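Local atomic coordinates of cytochrome c-550 (Paracoccus denitrificans, PDB entry 1COT), a protein that binds heme c covalently and, as in other c-type cytochromes, probably carries electrons between partners of the respiratory chain. Residues G105-Q108 against A109-V112. Sequence-based numbering, arbitrary orientation.
Sequences GKNQ and ADVV
Asn107 and Gln108 meet Asp110, Val111 and Val112 in the first turn of helix 108-117, the C-terminal helix of the cytochrome c fold, with Asn107 at the N-cap position. Asn107 O is shared by two backbone donors. Val111 N reaches Asn107 O at 3.3 Å, nearly straight at 171°. Asp110 N lies equally far from Asn107 O, but its bond is strongly bent. Both bonds are weak. Val111 to Asn107 and Val112 to Gln108 both follow the i to i+4 pattern, the second being shorter, with Val112 N 2.9 Å from Gln108 O.

Asn107 makes no capping bond with its side chain. Its amide lies only 15° from the plane of the Asp110 carboxylate, yet Asn107 OD1 and Asp110 OD2 stay 3.8 Å apart. Asp110 OD1 instead accepts a hydrogen bond from Asp4 N, tying this turn to the N-terminal segment. Gln108 NE2 hydrogen-bonds to Thr81 OG1 at the end of helix 73-81.

Further out, Val112 packs on Leu76 and Ile77, while buried Val111 touches Phe12. The Val111 side chain lies about 4 Å both from the side chain of heme-bound Cys15 and from heme c itself, which places this turn at the heme pocket. A chi1 of 79° tucks Val111 CG1 into the notch flanked by its own N and C, bringing it 3.3 Å from Gln108 O.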
loop_
_atom_site.group_PDB
_atom_site.type_symbol
_atom_site.label_atom_id
_atom_site.label_comp_id
_atom_site.label_asym_id
_atom_site.label_seq_id
_atom_site.Cartn_x
_atom_site.Cartn_y
_atom_site.Cartn_z
ATOM N N GLY A 105 6.185 11.922 -3.253
ATOM C CA GLY A 105 5.935 12.843 -4.354
ATOM C C GLY A 105 6.585 12.532 -5.687
ATOM O O GLY A 105 6.314 13.210 -6.680
ATOM N N LYS A 106 7.451 11.545 -5.734
ATOM C CA LYS A 106 8.065 11.243 -7.003
ATOM C C LYS A 106 8.468 9.780 -7.008
ATOM O O LYS A 106 8.599 9.166 -5.953
ATOM C CB LYS A 106 9.253 12.144 -7.302
ATOM C CG LYS A 106 10.403 11.860 -6.348
ATOM C CD LYS A 106 11.572 12.832 -6.385
ATOM C CE LYS A 106 12.846 12.282 -5.756
ATOM N NZ LYS A 106 14.062 13.008 -6.156
ATOM N N ASN A 107 8.640 9.220 -8.197
ATOM C CA ASN A 107 9.029 7.825 -8.332
ATOM C C ASN A 107 8.019 6.821 -7.823
ATOM O O ASN A 107 8.358 5.687 -7.504
ATOM C CB ASN A 107 10.386 7.530 -7.675
ATOM C CG ASN A 107 11.437 8.418 -8.290
ATOM O OD1 ASN A 107 11.463 8.626 -9.510
ATOM N ND2 ASN A 107 12.296 8.966 -7.435
ATOM N N GLN A 108 6.765 7.264 -7.761
ATOM C CA GLN A 108 5.684 6.405 -7.295
ATOM C C GLN A 108 5.537 5.156 -8.162
ATOM O O GLN A 108 5.364 4.055 -7.658
ATOM C CB GLN A 108 4.332 7.150 -7.161
ATOM C CG GLN A 108 4.356 8.393 -6.247
ATOM C CD GLN A 108 4.527 9.624 -7.095
ATOM O OE1 GLN A 108 5.430 9.693 -7.930
ATOM N NE2 GLN A 108 3.661 10.610 -6.897
ATOM N N ALA A 109 5.601 5.319 -9.477
ATOM C CA ALA A 109 5.466 4.185 -10.376
ATOM C C ALA A 109 6.529 3.104 -10.192
ATOM O O ALA A 109 6.249 1.921 -10.355
ATOM C CB ALA A 109 5.447 4.649 -11.824
ATOM N N ASP A 110 7.749 3.510 -9.854
ATOM C CA ASP A 110 8.815 2.551 -9.659
ATOM C C ASP A 110 8.546 1.701 -8.439
ATOM O O ASP A 110 8.629 0.483 -8.474
ATOM C CB ASP A 110 10.131 3.288 -9.428
ATOM C CG ASP A 110 10.598 4.059 -10.618
ATOM O OD1 ASP A 110 10.150 3.631 -11.766
ATOM O OD2 ASP A 110 11.343 5.008 -10.512
ATOM N N VAL A 111 8.216 2.372 -7.335
ATOM C CA VAL A 111 7.944 1.611 -6.135
ATOM C C VAL A 111 6.741 0.702 -6.363
ATOM O O VAL A 111 6.717 -0.441 -5.913
ATOM C CB VAL A 111 7.906 2.436 -4.847
ATOM C CG1 VAL A 111 6.577 3.169 -4.699
ATOM C CG2 VAL A 111 8.140 1.535 -3.644
ATOM N N VAL A 112 5.732 1.198 -7.081
ATOM C CA VAL A 112 4.565 0.377 -7.341
ATOM C C VAL A 112 4.929 -0.830 -8.203
ATOM O O VAL A 112 4.434 -1.937 -7.997
ATOM C CB VAL A 112 3.377 1.199 -7.829
ATOM C CG1 VAL A 112 2.273 0.286 -8.353
ATOM C CG2 VAL A 112 2.855 2.051 -6.689
#